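Local coordinates for tail fiber protein (Pseudomonas aeruginosa, PDB 6CL6) that probably recognises the surface of target bacteria as the trimeric receptor-binding fiber of the R2 pyocin, a contractile injection system, at residues S146-Q151 / A168-V173; A161-V166 / Q183-Y188. One frame throughout, in Å; residues are numbered along the deposited sequence.

Contact 1 of 2, residues S146-Q151 / A168-V173; sequences SGWWSQ and AGLLHV
Gly147 and Val173 open an antiparallel β-ladder between strand 147-151 and the start of strand 169-177, in a mixed sheet of the trimeric fiber. Three hydrogen-bonded pairs, Gly147 with Val173, Trp149 with Leu171 and Gln151 with Gly169, exchange two bonds each, so six peptide N-H groups meet six carbonyls. The straightest runs from Val173 N to Gly147 O (2.8 Å, 176° at the hydrogen). Between these pairs, the CA of Trp148 also lies 3.1 Å from Leu171 O, a C-H···O contact on a carbonyl already bonded to Trp149 N. The outward backbone edge of strand 147-151 is used too: Trp148 and Ser150 bond to the chain around strand 132-133.

Several polar side-chain ends find partners beyond the ladder. Trp148 NE1 donates to Thr127 O, and Ser146 OG bonds to Lys128 O of the third subunit and to Ala175 N. The amide of Gln151, turned off the ladder by a bend at chi2 (56°), is gripped at both ends: NE2 by Tyr163 OH and Pro135 O, OE1 by Phe153 N and Gln156 NE2.

On the face carrying Trp148, Leu170 and His172, the Trp148 CB sits over the imidazole, 3.9 Å from its centroid, a CH-pi contact; Tyr174 of the second subunit meets the same His172 ring edge-to-face. Trp149 lies on the other face, its CZ3 3.8 Å from Val173 CG2. With Trp148 CG placed between backbone N and carbonyl carbon (chi1 57°), the indole presents its edge to Leu170, and CE3 meets CD1 in the ring plane at 3.4 Å.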
ATOM      1  N   SER A 146     -34.198  24.006  13.773  1.00 16.61           N
ATOM      2  CA  SER A 146     -33.094  23.636  14.660  1.00 14.15           C
ATOM      3  C   SER A 146     -33.542  22.660  15.728  1.00 16.51           C
ATOM      4  O   SER A 146     -34.640  22.772  16.262  1.00 14.15           O
ATOM      5  CB  SER A 146     -32.523  24.890  15.315  1.00 10.13           C
ATOM      6  OG  SER A 146     -31.867  25.699  14.412  1.00 11.79           O
ATOM      7  N   GLY A 147     -32.674  21.717  16.055  1.00  9.33           N
ATOM      8  CA  GLY A 147     -32.980  20.708  17.064  1.00 14.86           C
ATOM      9  C   GLY A 147     -32.204  19.425  16.834  1.00  9.11           C
ATOM     10  O   GLY A 147     -31.265  19.372  16.035  1.00 11.21           O
ATOM     11  N   TRP A 148     -32.575  18.401  17.576  1.00 11.43           N
ATOM     12  CA  TRP A 148     -31.988  17.104  17.330  1.00  9.17           C
ATOM     13  C   TRP A 148     -33.065  16.031  17.473  1.00  9.80           C
ATOM     14  O   TRP A 148     -33.953  16.132  18.314  1.00 15.64           O
ATOM     15  CB  TRP A 148     -30.793  16.790  18.238  1.00 17.83           C
ATOM     16  CG  TRP A 148     -31.015  16.846  19.705  1.00  8.87           C
ATOM     17  CD1 TRP A 148     -31.331  17.941  20.437  1.00 14.13           C
ATOM     18  CD2 TRP A 148     -30.884  15.772  20.633  1.00 10.71           C
ATOM     19  NE1 TRP A 148     -31.414  17.615  21.766  1.00 13.71           N
ATOM     20  CE2 TRP A 148     -31.142  16.289  21.915  1.00 14.55           C
ATOM     21  CE3 TRP A 148     -30.567  14.416  20.507  1.00 16.96           C
ATOM     22  CZ2 TRP A 148     -31.097  15.510  23.049  1.00 13.41           C
ATOM     23  CZ3 TRP A 148     -30.521  13.639  21.627  1.00 13.65           C
ATOM     24  CH2 TRP A 148     -30.806  14.190  22.886  1.00 16.95           C
ATOM     25  N   TRP A 149     -32.929  14.989  16.664  1.00 10.72           N
ATOM     26  CA  TRP A 149     -33.914  13.936  16.532  1.00 13.99           C
ATOM     27  C   TRP A 149     -33.215  12.583  16.458  1.00  9.95           C
ATOM     28  O   TRP A 149     -32.093  12.468  15.949  1.00 12.46           O
ATOM     29  CB  TRP A 149     -34.789  14.135  15.283  1.00 13.67           C
ATOM     30  CG  TRP A 149     -35.766  15.213  15.371  1.00 10.21           C
ATOM     31  CD1 TRP A 149     -37.083  15.099  15.678  1.00 13.69           C
ATOM     32  CD2 TRP A 149     -35.532  16.607  15.127  1.00 11.92           C
ATOM     33  NE1 TRP A 149     -37.674  16.333  15.649  1.00 11.28           N
ATOM     34  CE2 TRP A 149     -36.736  17.275  15.333  1.00 19.41           C
ATOM     35  CE3 TRP A 149     -34.422  17.347  14.752  1.00  9.69           C
ATOM     36  CZ2 TRP A 149     -36.859  18.670  15.180  1.00 12.97           C
ATOM     37  CZ3 TRP A 149     -34.530  18.715  14.616  1.00 15.59           C
ATOM     38  CH2 TRP A 149     -35.742  19.367  14.843  1.00 14.97           C
ATOM     39  N   SER A 150     -33.914  11.557  16.926  1.00 18.55           N
ATOM     40  CA  SER A 150     -33.383  10.213  16.991  1.00 13.18           C
ATOM     41  C   SER A 150     -34.143   9.286  16.067  1.00 12.77           C
ATOM     42  O   SER A 150     -35.370   9.212  16.127  1.00 13.02           O
ATOM     43  CB  SER A 150     -33.469   9.652  18.422  1.00 10.98           C
ATOM     44  OG  SER A 150     -32.883   8.389  18.516  1.00 25.32           O
ATOM     45  N   GLN A 151     -33.410   8.555  15.236  1.00  9.74           N
ATOM     46  CA  GLN A 151     -33.975   7.463  14.457  1.00  9.98           C
ATOM     47  C   GLN A 151     -33.523   6.181  15.133  1.00  9.46           C
ATOM     48  O   GLN A 151     -32.336   5.813  15.073  1.00 13.95           O
ATOM     49  CB  GLN A 151     -33.533   7.506  12.992  1.00 12.86           C
ATOM     50  CG  GLN A 151     -34.005   6.310  12.165  1.00 19.65           C
ATOM     51  CD  GLN A 151     -35.527   6.127  12.212  1.00 18.48           C
ATOM     52  OE1 GLN A 151     -36.052   5.316  12.971  1.00 13.67           O
ATOM     53  NE2 GLN A 151     -36.238   6.911  11.405  1.00 12.93           N
ATOM     54  N   ALA A 168     -29.995   3.396  11.930  1.00 12.04           N
ATOM     55  CA  ALA A 168     -30.415   4.212  13.064  1.00 13.14           C
ATOM     56  C   ALA A 168     -29.304   5.207  13.403  1.00 12.18           C
ATOM     57  O   ALA A 168     -28.124   4.962  13.150  1.00 13.53           O
ATOM     58  CB  ALA A 168     -30.719   3.308  14.253  1.00 13.15           C
ATOM     59  N   GLY A 169     -29.680   6.342  13.967  1.00 10.16           N
ATOM     60  CA  GLY A 169     -28.689   7.373  14.234  1.00 12.98           C
ATOM     61  C   GLY A 169     -29.291   8.634  14.788  1.00 12.57           C
ATOM     62  O   GLY A 169     -30.500   8.756  14.963  1.00 14.16           O
ATOM     63  N   LEU A 170     -28.409   9.589  15.033  1.00 10.85           N
ATOM     64  CA  LEU A 170     -28.749  10.884  15.599  1.00 10.08           C
ATOM     65  C   LEU A 170     -28.627  11.999  14.581  1.00 12.73           C
ATOM     66  O   LEU A 170     -27.527  12.293  14.090  1.00 16.03           O
ATOM     67  CB  LEU A 170     -27.842  11.184  16.804  1.00  9.98           C
ATOM     68  CG  LEU A 170     -28.320  12.286  17.720  1.00 11.66           C
ATOM     69  CD1 LEU A 170     -29.646  11.959  18.350  1.00 19.41           C
ATOM     70  CD2 LEU A 170     -27.283  12.532  18.782  1.00 18.04           C
ATOM     71  N   LEU A 171     -29.746  12.677  14.330  1.00 10.30           N
ATOM     72  CA  LEU A 171     -29.779  13.846  13.465  1.00 10.15           C
ATOM     73  C   LEU A 171     -29.733  15.136  14.253  1.00 11.41           C
ATOM     74  O   LEU A 171     -30.565  15.343  15.151  1.00 11.44           O
ATOM     75  CB  LEU A 171     -31.042  13.863  12.605  1.00  9.19           C
ATOM     76  CG  LEU A 171     -31.303  15.079  11.728  1.00  6.50           C
ATOM     77  CD1 LEU A 171     -30.316  15.075  10.555  1.00 11.82           C
ATOM     78  CD2 LEU A 171     -32.710  15.085  11.195  1.00 11.25           C
ATOM     79  N   HIS A 172     -28.800  16.024  13.874  1.00  6.92           N
ATOM     80  CA  HIS A 172     -28.793  17.401  14.348  1.00  9.42           C
ATOM     81  C   HIS A 172     -29.147  18.348  13.211  1.00  9.63           C
ATOM     82  O   HIS A 172     -28.679  18.174  12.078  1.00 11.23           O
ATOM     83  CB  HIS A 172     -27.436  17.827  14.907  1.00  8.35           C
ATOM     84  CG  HIS A 172     -27.231  17.502  16.342  1.00 11.37           C
ATOM     85  ND1 HIS A 172     -26.730  16.293  16.764  1.00 14.58           N
ATOM     86  CD2 HIS A 172     -27.437  18.236  17.466  1.00 18.27           C
ATOM     87  CE1 HIS A 172     -26.634  16.291  18.084  1.00 18.28           C
ATOM     88  NE2 HIS A 172     -27.076  17.451  18.533  1.00 18.78           N
ATOM     89  N   VAL A 173     -29.966  19.348  13.505  1.00 11.29           N
ATOM     90  CA  VAL A 173     -30.271  20.399  12.556  1.00  5.04           C
ATOM     91  C   VAL A 173     -29.884  21.730  13.177  1.00 13.14           C
ATOM     92  O   VAL A 173     -30.388  22.089  14.251  1.00 13.35           O
ATOM     93  CB  VAL A 173     -31.751  20.395  12.162  1.00  7.42           C
ATOM     94  CG1 VAL A 173     -32.013  21.483  11.112  1.00  7.98           C
ATOM     95  CG2 VAL A 173     -32.199  19.052  11.677  1.00  7.69           C
TER

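Contact 2 of 2, residues A161-V166 / Q183-Y188; sequences ANYPIV and QTYQAY. With EDO (1,2-ethanediol), chain K.
The irregular backbone of 161-166 passes strand 183-187 without a bridge or hydrogen bond, and Pro164 and Tyr185 keep their CA atoms 7.5 Å apart, leaving side chains to span the interval. On the strand side Tyr185 carries most of the contact. A chi1 of -163°, which sets CG opposite the main-chain nitrogen, sends its ring from the strand toward the loop, where it meets three consecutive residues.

Pro164 covers one face: its CD lies 4.2 Å from the ring centroid, offset toward the rim in a CH-pi contact, while CG comes to 3.6 Å from Tyr185 CD2. Tyr163 approaches near the hydroxyl end. The two ring planes are almost perpendicular, at 87°, and Tyr185 OH lies in the plane of the Tyr163 ring at its edge, 3.5 Å from Tyr163 CD2. Ile165 adds a lighter touch, its CG2 standing 4.3 Å from Tyr185 CE2 and 4.4 Å from Ala187 CB.

Both phenol oxygens are held by hydrogen bonds outside this pairing, Tyr185 OH to Arg167 O and Tyr163 OH to Gln151, which ties the aromatic pair to the backbone next to the loop and to strand 147-151. Just beyond the strand, a 1,2-ethanediol, probably from the crystallisation liquor, donates through O2 to Tyr188 OH (3.2 Å) and lays C1 over one face of that ring.

The loop thus lies against the sheet as the link from helix 154-159 to strand 169-177: Tyr163 packs on Ala157 of the helix, Pro164 and Ile165 reach Tyr194 of strand 193-199, and Tyr185 rests on Leu171 of strand 169-177.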
ATOM      1  N   ALA A 161     -36.069   9.055   3.301  1.00 17.95           N
ATOM      2  CA  ALA A 161     -35.368   9.616   2.173  1.00 15.93           C
ATOM      3  C   ALA A 161     -34.301  10.565   2.671  1.00 12.47           C
ATOM      4  O   ALA A 161     -34.456  11.206   3.718  1.00 15.70           O
ATOM      5  CB  ALA A 161     -36.296  10.346   1.215  1.00 17.42           C
ATOM      6  N   ASN A 162     -33.189  10.610   1.923  1.00 14.88           N
ATOM      7  CA  ASN A 162     -32.065  11.525   2.178  1.00 12.49           C
ATOM      8  C   ASN A 162     -31.365  11.278   3.504  1.00 10.98           C
ATOM      9  O   ASN A 162     -30.658  12.152   4.011  1.00 12.74           O
ATOM     10  CB  ASN A 162     -32.542  12.978   2.054  1.00  7.52           C
ATOM     11  CG  ASN A 162     -32.724  13.395   0.604  1.00 19.72           C
ATOM     12  OD1 ASN A 162     -31.753  13.481  -0.143  1.00 17.76           O
ATOM     13  ND2 ASN A 162     -33.964  13.614   0.195  1.00 14.94           N
ATOM     14  N   TYR A 163     -31.517  10.100   4.064  1.00  9.63           N
ATOM     15  CA  TYR A 163     -30.600   9.632   5.094  1.00 13.31           C
ATOM     16  C   TYR A 163     -29.247   9.374   4.427  1.00 16.43           C
ATOM     17  O   TYR A 163     -29.202   8.922   3.275  1.00 15.19           O
ATOM     18  CB  TYR A 163     -31.101   8.354   5.750  1.00 14.71           C
ATOM     19  CG  TYR A 163     -32.250   8.514   6.730  1.00  8.10           C
ATOM     20  CD1 TYR A 163     -33.541   8.733   6.275  1.00 12.13           C
ATOM     21  CD2 TYR A 163     -32.032   8.431   8.098  1.00 20.22           C
ATOM     22  CE1 TYR A 163     -34.592   8.854   7.165  1.00 12.20           C
ATOM     23  CE2 TYR A 163     -33.081   8.553   9.004  1.00 16.92           C
ATOM     24  CZ  TYR A 163     -34.360   8.763   8.519  1.00 16.98           C
ATOM     25  OH  TYR A 163     -35.421   8.876   9.410  1.00 14.45           O
ATOM     26  N   PRO A 164     -28.137   9.677   5.101  1.00 11.83           N
ATOM     27  CA  PRO A 164     -26.828   9.452   4.468  1.00  9.34           C
ATOM     28  C   PRO A 164     -26.410   8.007   4.430  1.00 11.14           C
ATOM     29  O   PRO A 164     -25.524   7.646   3.646  1.00 11.36           O
ATOM     30  CB  PRO A 164     -25.863  10.275   5.337  1.00  7.93           C
ATOM     31  CG  PRO A 164     -26.505  10.311   6.688  1.00  9.28           C
ATOM     32  CD  PRO A 164     -28.021  10.307   6.419  1.00 10.62           C
ATOM     33  N   ILE A 165     -27.015   7.176   5.268  1.00 14.04           N
ATOM     34  CA  ILE A 165     -26.687   5.757   5.397  1.00  8.50           C
ATOM     35  C   ILE A 165     -27.948   5.107   5.943  1.00 11.39           C
ATOM     36  O   ILE A 165     -28.732   5.742   6.666  1.00 15.09           O
ATOM     37  CB  ILE A 165     -25.466   5.554   6.327  1.00 10.32           C
ATOM     38  CG1 ILE A 165     -25.013   4.103   6.357  1.00 15.23           C
ATOM     39  CG2 ILE A 165     -25.814   6.043   7.764  1.00 11.64           C
ATOM     40  CD1 ILE A 165     -24.270   3.700   5.074  1.00 11.69           C
ATOM     41  N   VAL A 166     -28.173   3.866   5.571  1.00 12.66           N
ATOM     42  CA  VAL A 166     -29.330   3.136   6.103  1.00 12.98           C
ATOM     43  C   VAL A 166     -28.957   2.589   7.466  1.00 16.27           C
ATOM     44  O   VAL A 166     -28.496   1.443   7.586  1.00 12.41           O
ATOM     45  CB  VAL A 166     -29.807   2.044   5.141  1.00 20.11           C
ATOM     46  CG1 VAL A 166     -31.007   1.287   5.726  1.00 14.89           C
ATOM     47  CG2 VAL A 166     -30.186   2.677   3.817  1.00 24.48           C
ATOM     48  N   GLN A 183     -27.042  20.185   8.678  1.00  5.67           N
ATOM     49  CA  GLN A 183     -27.383  18.935   9.338  1.00  9.60           C
ATOM     50  C   GLN A 183     -26.120  18.102   9.575  1.00 13.22           C
ATOM     51  O   GLN A 183     -25.186  18.119   8.775  1.00 10.02           O
ATOM     52  CB  GLN A 183     -28.387  18.097   8.511  1.00 12.02           C
ATOM     53  CG  GLN A 183     -29.691  18.807   8.197  1.00 18.85           C
ATOM     54  CD  GLN A 183     -30.648  17.952   7.423  1.00 11.85           C
ATOM     55  OE1 GLN A 183     -30.225  17.136   6.586  1.00 10.46           O
ATOM     56  NE2 GLN A 183     -31.957  18.111   7.695  1.00 10.20           N
ATOM     57  N   THR A 184     -26.141  17.333  10.650  1.00 13.59           N
ATOM     58  CA  THR A 184     -25.196  16.254  10.894  1.00 11.83           C
ATOM     59  C   THR A 184     -25.965  14.996  11.278  1.00  9.68           C
ATOM     60  O   THR A 184     -27.094  15.068  11.768  1.00 11.81           O
ATOM     61  CB  THR A 184     -24.196  16.555  12.016  1.00  7.63           C
ATOM     62  OG1 THR A 184     -24.883  16.574  13.283  1.00 11.16           O
ATOM     63  CG2 THR A 184     -23.525  17.849  11.758  1.00  8.80           C
ATOM     64  N   TYR A 185     -25.342  13.837  11.021  1.00 13.40           N
ATOM     65  CA  TYR A 185     -25.946  12.527  11.291  1.00  7.24           C
ATOM     66  C   TYR A 185     -24.860  11.617  11.814  1.00 10.51           C
ATOM     67  O   TYR A 185     -23.831  11.421  11.147  1.00 11.59           O
ATOM     68  CB  TYR A 185     -26.556  11.918  10.044  1.00  7.01           C
ATOM     69  CG  TYR A 185     -27.550  10.787  10.307  1.00  9.50           C
ATOM     70  CD1 TYR A 185     -28.853  11.080  10.737  1.00 12.57           C
ATOM     71  CD2 TYR A 185     -27.195   9.460  10.167  1.00 11.91           C
ATOM     72  CE1 TYR A 185     -29.776  10.078  10.989  1.00 14.76           C
ATOM     73  CE2 TYR A 185     -28.138   8.423  10.410  1.00 12.67           C
ATOM     74  CZ  TYR A 185     -29.437   8.772  10.825  1.00  9.43           C
ATOM     75  OH  TYR A 185     -30.387   7.829  11.100  1.00 16.22           O
ATOM     76  N   GLN A 186     -25.082  11.081  12.994  1.00 13.73           N
ATOM     77  CA  GLN A 186     -24.161  10.151  13.648  1.00 12.49           C
ATOM     78  C   GLN A 186     -24.832   8.781  13.691  1.00 13.64           C
ATOM     79  O   GLN A 186     -25.841   8.588  14.383  1.00 12.96           O
ATOM     80  CB  GLN A 186     -23.805  10.670  15.039  1.00  8.11           C
ATOM     81  CG  GLN A 186     -22.902   9.733  15.841  1.00  7.98           C
ATOM     82  CD  GLN A 186     -22.597  10.254  17.238  1.00 13.37           C
ATOM     83  OE1 GLN A 186     -22.886  11.409  17.585  1.00 13.76           O
ATOM     84  NE2 GLN A 186     -22.015   9.395  18.049  1.00 14.64           N
ATOM     85  N   ALA A 187     -24.266   7.833  12.965  1.00  9.70           N
ATOM     86  CA  ALA A 187     -24.824   6.484  12.911  1.00  9.42           C
ATOM     87  C   ALA A 187     -24.670   5.786  14.256  1.00  8.29           C
ATOM     88  O   ALA A 187     -23.640   5.902  14.919  1.00 15.45           O
ATOM     89  CB  ALA A 187     -24.138   5.684  11.819  1.00 14.03           C
ATOM     90  N   TYR A 188     -25.704   5.044  14.657  1.00 14.27           N
ATOM     91  CA  TYR A 188     -25.695   4.425  15.983  1.00 10.96           C
ATOM     92  C   TYR A 188     -24.564   3.417  16.127  1.00 16.25           C
ATOM     93  O   TYR A 188     -23.980   3.285  17.209  1.00 14.46           O
ATOM     94  CB  TYR A 188     -27.054   3.766  16.272  1.00  9.55           C
ATOM     95  CG  TYR A 188     -27.203   2.376  15.757  1.00 25.06           C
ATOM     96  CD1 TYR A 188     -27.397   2.123  14.404  1.00 16.39           C
ATOM     97  CD2 TYR A 188     -27.137   1.286  16.628  1.00 16.20           C
ATOM     98  CE1 TYR A 188     -27.542   0.824  13.937  1.00 17.71           C
ATOM     99  CE2 TYR A 188     -27.247  -0.004  16.164  1.00 12.52           C
ATOM    100  CZ  TYR A 188     -27.458  -0.230  14.830  1.00 27.32           C
ATOM    101  OH  TYR A 188     -27.590  -1.519  14.395  1.00 17.66           O
TER
HETATM  102  C1  EDO K 705     -31.459  -0.137  15.119  1.00 35.31           C
HETATM  103  O1  EDO K 705     -32.279  -0.596  14.027  1.00 24.12           O
HETATM  104  C2  EDO K 705     -31.241  -1.294  16.074  1.00 33.71           C
HETATM  105  O2  EDO K 705     -30.495  -2.316  15.380  1.00 31.82           O

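Both contacts reach one sheet: contact 1 pairs two of its strands, contact 2 lays a loop on a third, and their segments alternate along the chain. Their centres lie 9 Å apart. Probable backbone hydrogen bonds, Leu170 N to Gln186 O and Tyr188 N to Ala168 O, join them directly. Contact 1 is almost wholly buried, with backbone N-H···O=C hydrogen bonds between strands and packing against the second subunit; contact 2 is only partly buried, and its two segments meet through aromatic and aliphatic surfaces, with no hydrogen bond between them. The principle illustrated is that neighbouring strands pair by backbone, whereas here the loop 161-166 is seated by side chains, with 528 Å² and 197 Å² buried respectively.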